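Local coordinates for electron transfer flavoprotein, alpha subunit (Thermotoga maritima, PDB 7KOE) that binds flavin-adenine dinucleotide and probably passes electrons between redox partners together with a second electron transfer flavoprotein subunit, at residues K64-K69 / E180-E185; T75-L80 / I195-T200; K133-M138 / D155-M160; F228-E233 / V319-T324. One frame throughout, in Å; residues are numbered along the deposited sequence.

Contact 1 (K64-K69 / E180-E185); sequences KVLYVK and EIIEEE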
# COMPACT_ATOMS: atom_id res chain seq x y z
N LYS B 64 -40.57 -40.28 -19.62
CA LYS B 64 -40.61 -41.42 -20.53
C LYS B 64 -39.50 -42.37 -20.09
O LYS B 64 -38.66 -42.04 -19.25
CB LYS B 64 -40.40 -40.98 -21.98
CG LYS B 64 -41.15 -39.71 -22.39
CD LYS B 64 -42.66 -39.81 -22.36
CE LYS B 64 -43.30 -38.50 -22.79
NZ LYS B 64 -43.03 -38.18 -24.22
N VAL B 65 -39.50 -43.58 -20.65
CA VAL B 65 -38.45 -44.56 -20.36
C VAL B 65 -38.02 -45.19 -21.67
O VAL B 65 -38.84 -45.72 -22.42
CB VAL B 65 -38.92 -45.64 -19.36
CG1 VAL B 65 -38.05 -46.88 -19.44
CG2 VAL B 65 -38.90 -45.10 -17.94
N LEU B 66 -36.72 -45.11 -21.97
CA LEU B 66 -36.15 -45.81 -23.11
C LEU B 66 -35.61 -47.14 -22.59
O LEU B 66 -34.53 -47.20 -22.02
CB LEU B 66 -35.06 -44.98 -23.77
CG LEU B 66 -34.27 -45.61 -24.91
CD1 LEU B 66 -35.20 -46.08 -26.02
CD2 LEU B 66 -33.26 -44.62 -25.44
N TYR B 67 -36.39 -48.20 -22.77
CA TYR B 67 -36.05 -49.51 -22.22
C TYR B 67 -35.42 -50.33 -23.34
O TYR B 67 -36.09 -51.04 -24.08
CB TYR B 67 -37.30 -50.16 -21.63
CG TYR B 67 -37.16 -51.58 -21.09
CD1 TYR B 67 -35.98 -52.03 -20.52
CD2 TYR B 67 -38.25 -52.43 -21.10
CE1 TYR B 67 -35.88 -53.32 -20.02
CE2 TYR B 67 -38.16 -53.71 -20.59
CZ TYR B 67 -36.97 -54.15 -20.06
OH TYR B 67 -36.88 -55.43 -19.56
N VAL B 68 -34.10 -50.22 -23.46
CA VAL B 68 -33.34 -50.94 -24.48
C VAL B 68 -33.26 -52.41 -24.09
O VAL B 68 -32.96 -52.74 -22.94
CB VAL B 68 -31.94 -50.32 -24.64
CG1 VAL B 68 -31.18 -51.00 -25.76
CG2 VAL B 68 -32.04 -48.83 -24.89
N LYS B 69 -33.54 -53.28 -25.05
CA LYS B 69 -33.71 -54.70 -24.79
C LYS B 69 -32.59 -55.51 -25.42
O LYS B 69 -32.42 -55.47 -26.65
CB LYS B 69 -35.06 -55.18 -25.34
CG LYS B 69 -36.17 -54.19 -25.16
CD LYS B 69 -36.75 -54.32 -23.78
CE LYS B 69 -37.45 -55.66 -23.60
NZ LYS B 69 -38.55 -55.86 -24.58
N GLU B 180 -44.63 -43.14 -21.64
CA GLU B 180 -44.39 -44.12 -22.69
C GLU B 180 -43.09 -44.87 -22.39
O GLU B 180 -42.10 -44.28 -21.94
CB GLU B 180 -44.36 -43.47 -24.08
CG GLU B 180 -43.13 -42.68 -24.47
CD GLU B 180 -43.28 -41.93 -25.78
OE1 GLU B 180 -44.37 -41.98 -26.39
OE2 GLU B 180 -42.29 -41.29 -26.20
N ILE B 181 -43.12 -46.19 -22.50
CA ILE B 181 -41.92 -47.00 -22.37
C ILE B 181 -41.50 -47.43 -23.77
O ILE B 181 -42.20 -48.22 -24.41
CB ILE B 181 -42.14 -48.20 -21.46
CG1 ILE B 181 -42.59 -47.73 -20.07
CG2 ILE B 181 -40.87 -49.02 -21.34
CD1 ILE B 181 -42.79 -48.85 -19.07
N ILE B 182 -40.39 -46.90 -24.26
CA ILE B 182 -39.92 -47.22 -25.60
C ILE B 182 -39.02 -48.45 -25.52
O ILE B 182 -37.94 -48.40 -24.94
CB ILE B 182 -39.18 -46.04 -26.23
CG1 ILE B 182 -40.05 -44.78 -26.24
CG2 ILE B 182 -38.72 -46.39 -27.63
CD1 ILE B 182 -39.64 -43.75 -25.21
N GLU B 183 -39.46 -49.55 -26.12
CA GLU B 183 -38.63 -50.74 -26.24
C GLU B 183 -37.93 -50.73 -27.59
O GLU B 183 -38.59 -50.75 -28.63
CB GLU B 183 -39.44 -52.03 -26.07
CG GLU B 183 -39.85 -52.33 -24.64
CD GLU B 183 -41.14 -51.65 -24.24
OE1 GLU B 183 -41.76 -51.00 -25.09
OE2 GLU B 183 -41.53 -51.78 -23.06
N GLU B 184 -36.61 -50.68 -27.55
CA GLU B 184 -35.78 -50.82 -28.74
C GLU B 184 -35.01 -52.13 -28.58
O GLU B 184 -34.06 -52.20 -27.80
CB GLU B 184 -34.84 -49.63 -28.91
CG GLU B 184 -33.96 -49.70 -30.14
CD GLU B 184 -34.73 -49.56 -31.44
OE1 GLU B 184 -35.78 -48.89 -31.45
OE2 GLU B 184 -34.28 -50.14 -32.45
N GLU B 185 -35.45 -53.16 -29.29
CA GLU B 185 -34.83 -54.48 -29.17
C GLU B 185 -33.48 -54.44 -29.88
O GLU B 185 -33.40 -54.60 -31.10
CB GLU B 185 -35.74 -55.55 -29.75
CG GLU B 185 -36.73 -56.12 -28.75
CD GLU B 185 -37.92 -55.20 -28.51
OE1 GLU B 185 -38.36 -54.54 -29.47
OE2 GLU B 185 -38.42 -55.16 -27.37

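Contact 2 (T75-L80 / I195-T200); sequences TYVNYL and IEILET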
# COMPACT_ATOMS: atom_id res chain seq x y z
N THR B 75 -25.90 -58.45 -17.33
CA THR B 75 -24.57 -58.29 -16.77
C THR B 75 -23.98 -56.96 -17.23
O THR B 75 -24.40 -56.38 -18.24
CB THR B 75 -23.67 -59.45 -17.16
OG1 THR B 75 -22.42 -59.36 -16.46
CG2 THR B 75 -23.40 -59.47 -18.67
N TYR B 76 -23.02 -56.45 -16.47
CA TYR B 76 -22.37 -55.19 -16.81
C TYR B 76 -21.11 -55.49 -17.60
O TYR B 76 -20.13 -56.00 -17.05
CB TYR B 76 -22.05 -54.37 -15.57
CG TYR B 76 -21.22 -53.16 -15.92
CD1 TYR B 76 -21.76 -52.12 -16.65
CD2 TYR B 76 -19.89 -53.06 -15.52
CE1 TYR B 76 -21.01 -51.01 -16.98
CE2 TYR B 76 -19.13 -51.96 -15.85
CZ TYR B 76 -19.70 -50.94 -16.58
OH TYR B 76 -18.96 -49.83 -16.91
N VAL B 77 -21.13 -55.17 -18.89
CA VAL B 77 -19.94 -55.13 -19.72
C VAL B 77 -19.94 -53.76 -20.37
O VAL B 77 -20.84 -53.45 -21.16
CB VAL B 77 -19.89 -56.25 -20.76
CG1 VAL B 77 -18.78 -56.00 -21.75
CG2 VAL B 77 -19.70 -57.59 -20.09
N ASN B 78 -18.94 -52.94 -20.04
CA ASN B 78 -18.85 -51.58 -20.57
C ASN B 78 -18.59 -51.55 -22.06
O ASN B 78 -18.88 -50.55 -22.72
CB ASN B 78 -17.74 -50.83 -19.85
CG ASN B 78 -16.44 -51.59 -19.85
OD1 ASN B 78 -16.21 -52.44 -18.99
ND2 ASN B 78 -15.59 -51.31 -20.82
N TYR B 79 -18.02 -52.63 -22.61
CA TYR B 79 -17.84 -52.74 -24.05
C TYR B 79 -19.19 -52.85 -24.76
O TYR B 79 -19.36 -52.31 -25.86
CB TYR B 79 -16.96 -53.95 -24.35
CG TYR B 79 -16.87 -54.33 -25.80
CD1 TYR B 79 -16.46 -53.40 -26.75
CD2 TYR B 79 -17.18 -55.61 -26.21
CE1 TYR B 79 -16.37 -53.75 -28.08
CE2 TYR B 79 -17.09 -55.98 -27.54
CZ TYR B 79 -16.68 -55.04 -28.47
OH TYR B 79 -16.59 -55.39 -29.80
N LEU B 80 -20.15 -53.53 -24.15
CA LEU B 80 -21.46 -53.70 -24.76
C LEU B 80 -22.39 -52.53 -24.49
O LEU B 80 -23.20 -52.18 -25.35
CB LEU B 80 -22.11 -54.99 -24.25
CG LEU B 80 -21.34 -56.27 -24.55
CD1 LEU B 80 -21.97 -57.45 -23.82
CD2 LEU B 80 -21.30 -56.52 -26.04
N ILE B 195 -14.08 -58.22 -23.18
CA ILE B 195 -14.24 -58.37 -21.74
C ILE B 195 -15.06 -59.62 -21.47
O ILE B 195 -16.20 -59.74 -21.95
CB ILE B 195 -14.90 -57.13 -21.13
CG1 ILE B 195 -13.96 -55.93 -21.24
CG2 ILE B 195 -15.32 -57.38 -19.69
CD1 ILE B 195 -14.59 -54.63 -20.84
N GLU B 196 -14.50 -60.56 -20.71
CA GLU B 196 -15.18 -61.81 -20.37
C GLU B 196 -15.10 -62.01 -18.87
O GLU B 196 -14.04 -62.34 -18.34
CB GLU B 196 -14.55 -62.99 -21.10
CG GLU B 196 -15.16 -64.33 -20.74
CD GLU B 196 -14.26 -65.49 -21.09
OE1 GLU B 196 -13.72 -65.51 -22.21
OE2 GLU B 196 -14.09 -66.38 -20.23
N ILE B 197 -16.23 -61.83 -18.19
CA ILE B 197 -16.27 -61.90 -16.73
C ILE B 197 -16.24 -63.37 -16.31
O ILE B 197 -17.07 -64.17 -16.75
CB ILE B 197 -17.51 -61.20 -16.18
CG1 ILE B 197 -17.56 -59.75 -16.68
CG2 ILE B 197 -17.53 -61.25 -14.67
CD1 ILE B 197 -18.75 -58.97 -16.20
N LEU B 198 -15.28 -63.72 -15.46
CA LEU B 198 -15.18 -65.09 -14.95
C LEU B 198 -15.97 -65.27 -13.66
O LEU B 198 -16.90 -66.09 -13.61
CB LEU B 198 -13.72 -65.47 -14.71
CG LEU B 198 -12.83 -65.70 -15.92
CD1 LEU B 198 -11.50 -66.28 -15.49
CD2 LEU B 198 -13.51 -66.63 -16.91
N GLU B 199 -15.61 -64.53 -12.62
CA GLU B 199 -16.23 -64.72 -11.31
C GLU B 199 -16.81 -63.41 -10.79
O GLU B 199 -16.87 -62.42 -11.52
CB GLU B 199 -15.21 -65.27 -10.31
CG GLU B 199 -14.60 -66.60 -10.71
CD GLU B 199 -13.68 -67.15 -9.64
OE1 GLU B 199 -12.98 -68.15 -9.91
OE2 GLU B 199 -13.66 -66.59 -8.52
N THR B 200 -17.26 -63.42 -9.54
CA THR B 200 -17.70 -62.20 -8.86
C THR B 200 -17.39 -62.40 -7.38
O THR B 200 -18.13 -63.08 -6.67
CB THR B 200 -19.18 -61.92 -9.10
OG1 THR B 200 -19.43 -61.78 -10.50
CG2 THR B 200 -19.58 -60.62 -8.40

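Contact 3 (K133-M138 / D155-M160); sequences KKLLAM and DHRPQM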
# COMPACT_ATOMS: atom_id res chain seq x y z
N LYS B 133 -28.16 -19.38 -21.25
CA LYS B 133 -28.20 -20.27 -22.40
C LYS B 133 -28.67 -21.66 -21.98
O LYS B 133 -28.38 -22.65 -22.66
CB LYS B 133 -26.83 -20.29 -23.10
CG LYS B 133 -26.82 -20.60 -24.62
CD LYS B 133 -26.36 -22.01 -25.00
CE LYS B 133 -26.34 -22.19 -26.50
NZ LYS B 133 -25.93 -23.55 -26.91
N LYS B 134 -29.37 -21.73 -20.84
CA LYS B 134 -30.03 -22.94 -20.32
C LYS B 134 -29.02 -24.05 -20.04
O LYS B 134 -29.33 -25.24 -20.15
CB LYS B 134 -31.13 -23.43 -21.27
CG LYS B 134 -32.24 -22.43 -21.56
CD LYS B 134 -33.13 -22.19 -20.36
CE LYS B 134 -34.29 -21.28 -20.74
NZ LYS B 134 -35.21 -21.00 -19.62
N LEU B 135 -27.80 -23.67 -19.66
CA LEU B 135 -26.71 -24.63 -19.51
C LEU B 135 -26.68 -25.22 -18.11
O LEU B 135 -27.14 -24.61 -17.14
CB LEU B 135 -25.38 -23.97 -19.83
CG LEU B 135 -25.25 -23.36 -21.23
CD1 LEU B 135 -23.92 -22.66 -21.38
CD2 LEU B 135 -25.40 -24.45 -22.26
N LEU B 136 -26.11 -26.41 -18.01
CA LEU B 136 -26.00 -27.13 -16.75
C LEU B 136 -24.68 -26.77 -16.08
O LEU B 136 -23.61 -26.95 -16.67
CB LEU B 136 -26.10 -28.64 -16.99
CG LEU B 136 -26.07 -29.54 -15.75
CD1 LEU B 136 -27.16 -29.16 -14.78
CD2 LEU B 136 -26.20 -30.99 -16.16
N ALA B 137 -24.76 -26.27 -14.85
CA ALA B 137 -23.58 -25.90 -14.07
C ALA B 137 -23.23 -27.09 -13.18
O ALA B 137 -23.82 -27.28 -12.12
CB ALA B 137 -23.83 -24.65 -13.25
N MET B 138 -22.25 -27.88 -13.61
CA MET B 138 -21.88 -29.12 -12.94
C MET B 138 -20.78 -28.83 -11.93
O MET B 138 -19.60 -28.73 -12.28
CB MET B 138 -21.46 -30.16 -13.97
CG MET B 138 -22.44 -30.28 -15.13
SD MET B 138 -21.76 -31.00 -16.63
CE MET B 138 -21.26 -29.54 -17.53
N ASP B 155 -21.46 -25.74 -25.67
CA ASP B 155 -22.03 -26.02 -26.98
C ASP B 155 -22.11 -27.48 -27.37
O ASP B 155 -22.98 -27.83 -28.18
CB ASP B 155 -21.26 -25.28 -28.08
CG ASP B 155 -19.78 -25.56 -28.03
OD1 ASP B 155 -19.14 -25.25 -27.01
OD2 ASP B 155 -19.24 -26.10 -29.03
N HIS B 156 -21.25 -28.35 -26.83
CA HIS B 156 -21.28 -29.75 -27.22
C HIS B 156 -22.46 -30.46 -26.57
O HIS B 156 -22.84 -30.15 -25.44
CB HIS B 156 -19.97 -30.43 -26.84
CG HIS B 156 -18.85 -30.16 -27.80
ND1 HIS B 156 -18.15 -28.97 -27.80
CD2 HIS B 156 -18.32 -30.91 -28.79
CE1 HIS B 156 -17.23 -29.00 -28.75
NE2 HIS B 156 -17.32 -30.17 -29.37
N ARG B 157 -23.03 -31.42 -27.30
CA ARG B 157 -24.23 -32.11 -26.85
C ARG B 157 -24.05 -33.62 -26.94
O ARG B 157 -23.52 -34.12 -27.94
CB ARG B 157 -25.45 -31.68 -27.67
CG ARG B 157 -25.93 -30.28 -27.36
CD ARG B 157 -26.19 -30.10 -25.88
NE ARG B 157 -26.50 -28.72 -25.55
CZ ARG B 157 -25.59 -27.83 -25.17
NH1 ARG B 157 -24.31 -28.18 -25.07
NH2 ARG B 157 -25.95 -26.59 -24.89
N PRO B 158 -24.49 -34.37 -25.92
CA PRO B 158 -25.14 -33.91 -24.69
C PRO B 158 -24.16 -33.45 -23.61
O PRO B 158 -23.00 -33.85 -23.63
CB PRO B 158 -25.89 -35.15 -24.22
CG PRO B 158 -25.07 -36.27 -24.69
CD PRO B 158 -24.47 -35.84 -26.00
N GLN B 159 -24.63 -32.61 -22.70
CA GLN B 159 -23.84 -32.22 -21.53
C GLN B 159 -23.91 -33.35 -20.52
O GLN B 159 -24.71 -33.36 -19.59
CB GLN B 159 -24.36 -30.91 -20.94
CG GLN B 159 -24.70 -29.85 -21.95
CD GLN B 159 -25.35 -28.65 -21.31
OE1 GLN B 159 -25.07 -28.31 -20.16
NE2 GLN B 159 -26.24 -28.00 -22.04
N MET B 160 -23.04 -34.34 -20.73
CA MET B 160 -22.98 -35.48 -19.82
C MET B 160 -22.41 -35.05 -18.48
O MET B 160 -21.57 -34.15 -18.40
CB MET B 160 -22.11 -36.59 -20.42
CG MET B 160 -22.48 -36.96 -21.83
SD MET B 160 -21.76 -38.54 -22.31
CE MET B 160 -22.12 -39.51 -20.85

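Contact 4 (F228-E233 / V319-T324); sequences FKKLKE and VVPALT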
# COMPACT_ATOMS: atom_id res chain seq x y z
N PHE B 228 -11.41 -53.42 19.21
CA PHE B 228 -11.65 -53.35 17.78
C PHE B 228 -12.53 -54.48 17.28
O PHE B 228 -13.03 -54.41 16.15
CB PHE B 228 -10.33 -53.33 17.01
CG PHE B 228 -9.73 -51.96 16.90
CD1 PHE B 228 -10.46 -50.91 16.38
CD2 PHE B 228 -8.44 -51.72 17.33
CE1 PHE B 228 -9.92 -49.65 16.28
CE2 PHE B 228 -7.89 -50.46 17.23
CZ PHE B 228 -8.63 -49.43 16.71
N LYS B 229 -12.71 -55.53 18.08
CA LYS B 229 -13.77 -56.48 17.80
C LYS B 229 -15.14 -55.88 18.10
O LYS B 229 -16.12 -56.22 17.44
CB LYS B 229 -13.56 -57.77 18.59
CG LYS B 229 -12.47 -58.66 18.03
CD LYS B 229 -12.28 -59.90 18.89
CE LYS B 229 -11.66 -59.54 20.23
NZ LYS B 229 -10.24 -59.12 20.09
N LYS B 230 -15.20 -54.99 19.09
CA LYS B 230 -16.43 -54.25 19.35
C LYS B 230 -16.73 -53.26 18.24
O LYS B 230 -17.90 -52.96 17.97
CB LYS B 230 -16.34 -53.53 20.70
CG LYS B 230 -15.87 -54.41 21.84
CD LYS B 230 -15.41 -53.58 23.02
CE LYS B 230 -15.00 -54.47 24.19
NZ LYS B 230 -13.96 -55.46 23.79
N LEU B 231 -15.69 -52.72 17.59
CA LEU B 231 -15.91 -51.85 16.44
C LEU B 231 -16.27 -52.64 15.19
O LEU B 231 -16.95 -52.11 14.31
CB LEU B 231 -14.68 -50.99 16.17
CG LEU B 231 -14.29 -49.86 17.11
CD1 LEU B 231 -13.43 -48.87 16.38
CD2 LEU B 231 -15.49 -49.16 17.68
N LYS B 232 -15.82 -53.88 15.09
CA LYS B 232 -16.17 -54.71 13.95
C LYS B 232 -17.56 -55.32 14.08
O LYS B 232 -18.16 -55.70 13.07
CB LYS B 232 -15.14 -55.82 13.75
CG LYS B 232 -15.00 -56.27 12.31
CD LYS B 232 -14.11 -57.49 12.20
CE LYS B 232 -13.69 -57.73 10.76
NZ LYS B 232 -14.85 -57.79 9.85
N GLU B 233 -18.08 -55.43 15.31
CA GLU B 233 -19.47 -55.81 15.50
C GLU B 233 -20.41 -54.74 14.94
O GLU B 233 -21.46 -55.07 14.39
CB GLU B 233 -19.76 -56.04 16.98
CG GLU B 233 -19.26 -57.37 17.51
CD GLU B 233 -19.13 -57.37 19.02
OE1 GLU B 233 -18.37 -58.21 19.55
OE2 GLU B 233 -19.78 -56.53 19.68
N VAL B 319 -20.35 -47.88 25.27
CA VAL B 319 -21.30 -47.23 24.38
C VAL B 319 -21.41 -47.96 23.05
O VAL B 319 -22.52 -48.28 22.60
CB VAL B 319 -20.93 -45.74 24.15
CG1 VAL B 319 -21.61 -45.17 22.92
CG2 VAL B 319 -21.30 -44.92 25.37
N VAL B 320 -20.28 -48.26 22.42
CA VAL B 320 -20.27 -48.95 21.12
C VAL B 320 -20.76 -50.40 21.23
O VAL B 320 -21.58 -50.79 20.37
CB VAL B 320 -18.87 -48.86 20.47
CG1 VAL B 320 -18.82 -49.65 19.18
CG2 VAL B 320 -18.53 -47.41 20.21
N PRO B 321 -20.38 -51.23 22.22
CA PRO B 321 -21.11 -52.50 22.36
C PRO B 321 -22.53 -52.32 22.86
O PRO B 321 -23.37 -53.19 22.62
CB PRO B 321 -20.25 -53.30 23.35
CG PRO B 321 -18.95 -52.64 23.35
CD PRO B 321 -19.24 -51.21 23.16
N ALA B 322 -22.82 -51.21 23.53
CA ALA B 322 -24.17 -50.87 23.95
C ALA B 322 -24.98 -50.19 22.85
O ALA B 322 -26.17 -49.94 23.05
CB ALA B 322 -24.13 -49.97 25.18
N LEU B 323 -24.36 -49.87 21.71
CA LEU B 323 -25.06 -49.38 20.54
C LEU B 323 -25.33 -50.48 19.53
O LEU B 323 -26.39 -50.50 18.91
CB LEU B 323 -24.26 -48.26 19.86
CG LEU B 323 -24.80 -47.67 18.55
CD1 LEU B 323 -26.09 -46.92 18.80
CD2 LEU B 323 -23.77 -46.77 17.92
N THR B 324 -24.39 -51.41 19.37
CA THR B 324 -24.63 -52.54 18.48
C THR B 324 -25.55 -53.57 19.13
O THR B 324 -26.12 -54.41 18.44
CB THR B 324 -23.30 -53.18 18.06
OG1 THR B 324 -23.53 -54.11 16.99
CG2 THR B 324 -22.64 -53.90 19.22

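Contact 1 (K64-K69 / E180-E185)
Val65 and Ile182 are laced together at the edge of a seven-stranded parallel sheet, the core of the Rossmann-like alpha/beta fold of the electron transfer flavoprotein domain. Strand 65-69 has strand 40-46 on its other flank, whereas strand 181-185 is outermost within this chain. The tight part lies in the first half of the pair. Ile182 is held by two backbone hydrogen bonds: its N gives one to Val65 O (2.7 Å, nearly straight on the acceptor, C=O...donor angle 173°), and its O receives Tyr67 N. Val65 and Ile181 point the same way, CG1 and CG2 4.0 Å apart, and meet helix 51-60. On the reverse face Leu66 CD1 rests on Ile182 CG2 at 3.9 Å, near Trp42, Tyr92 and Met88. Both ends are more polar and more open. At the start, Lys64 lays its CD against Glu180 CG at 3.6 Å, yet the ion pair of NZ with OE2 is long. Glu184 sends its carboxylate away from strand 65-69. At the far end Lys69 is curled rather than extended: CG anti to its own carbonyl carbon (chi1 -38°) and a bend at chi2 put CD over the centre of the Tyr67 ring, and bends at chi3 and chi4 bring NZ round to Glu185. With an alanine here, the Glu185 carboxylate would probably lose its close positive partner, and the Tyr67 ring the methylene that covers one face. The Tyr67 hydroxyl is bound by Leu50 N. Lys69 NZ closes the contact, meeting Glu185 OE2 at 2.9 Å nearly along the C-O bond.

Contact 2 (T75-L80 / I195-T200)
Ile195 meets Asn78 and Val77 here, and Ile197 meets Tyr76 and Thr75, each isoleucine reaching out with its terminal CD1. CD1 of Ile195 comes up against the carboxamide of Asn78 at about a right angle, 3.3 Å from OD1 and 3.5 Å from ND2, while Ile195 CB lies 4.1 Å from Val77 CG1. A looser touch, 4.3 Å, joins Ile195 CD1 to Tyr79 CB. Two residues on, Ile197 CD1 settles among Tyr76 O at 3.4 Å, Thr75 OG1 and Val77 CG2, the last at 4.2 Å. Both isoleucines hold CG1 anti to the carbonyl carbon (chi1 -67° and -56°) and run on extended from there, which drives CD1 outward to segment 75-80. Glu196, between them, turns away, as alternation along an extended chain requires.

Around this first shell stand the groups that set its shape. Val77 occupies the N-cap position of helix 78-84, so the isoleucines pack against the very start of that helix. Asn78 is held by Arg176 of the chain of electron transfer flavoprotein, which bonds to OD1, and Leu155 of that chain packs on both Asn78 and Ile195. Tyr79 gives its hydroxyl to Phe191 O. Glu196 and Ile197 pair in an antiparallel ladder with a strand of the same partner chain.

No hydrogen bond links the two segments themselves. The contact therefore rests on van der Waals packing, its CD1 methyls set against polar atoms as well as carbon, while the polar bonds nearby are divided between this chain and its partner, consistent with a linking strand fixed by both at once.

Contact 3 (K133-M138 / D155-M160)
Lys133 brings its ammonium close to another cation, NZ lying 3.6 Å from Arg157 NH2, an unusual pairing at the two ends of a beta hairpin. Strands 137-142 and 147-152 form that hairpin, a two-stranded antiparallel excursion from the alpha/beta core, and the segments that lead into and out of it meet here. The arginine has compensation: its NE forms a salt bridge with Glu95 and NH2 bonds to Pro154 O, which probably softens the repulsion. Leu135 CD2 lies 3.4 Å from Arg157 NH2 and 3.7 Å from Gln159 NE2, crossing both side chains at about a right angle.

Gln159 has the largest share of the buried surface. It follows cis-Pro158, sits at the centre of an inverse gamma turn, and extends beyond CG to present OE1 to Leu136 N at 3.1 Å, in the carbonyl plane and on a lone pair. NE2, in turn, lies over the centre of the Arg157 guanidinium. A leucine in its place would probably leave the buried Leu136 N without its acceptor. Nearer the FAD, about 7 Å from the Met138 side chain, the contact finishes with Met138 SD 3.6 Å from Met160 O.

Contact 4 (F228-E233 / V319-T324)
Lys230, Val320 and Thr324 lose the most surface when helix 227-237 meets the beginning of helix 321-331. Lys230 works through its aliphatic part: CB, CG and CD all touch Pro321 CG as the two side chains cross at a slant, with CD the nearest at 3.7 Å. The chain is extended to CE and then bends at chi4 (55°), which carries NZ back to its own helix, where Glu226 O accepts a hydrogen bond. One lysine thus gives methylenes to the contact and its charge to the turn before it.

Val320 points directly at the other helix. Its CG1 stands anti to the backbone N (chi1 176°) and fits between the Lys230 carbonyl oxygen, at 3.6 Å, and Leu231 CD2, at 3.7 Å. The leucine starts out in another direction but brings its CD2 round to the valine, and both residues also touch Cys275 on strand 271-275.

Thr324, one turn further on, is chemically two-sided. Its hydroxyl makes a weak hydrogen bond to Glu233 O, OG1 to O 3.5 Å, while its methyl CG2 is 3.9 Å from Glu233 OE2. Leu234 and Leu237 pack on it too.

Within these segments the join is mainly apolar, two helices set side by side over a five-stranded parallel sheet, with the side chain of Val320 about 8 Å from a bound FAD: the layered alpha/beta arrangement of the Rossmann-like FAD-binding domain.

Overall arrangement
Taken together, the four contacts illustrate how chemistry follows place in a fold. Contact 1 extends the core sheet of the first domain by its last strand and relies on backbone hydrogen bonds, with charge at its margins. Contact 2 takes up the chain beyond both of those strands and is apolar, its nearest atoms about 8 Å from contact 1, beside the partner subunit. Contact 3, the most buried while the other three are partly buried, lies wholly between the strands of contact 1 in sequence and trades on a side-chain amide. Contact 4 belongs to the other domain, its centre about 47 Å from the centres of contacts 1 and 3, and joins helices through aliphatic packing.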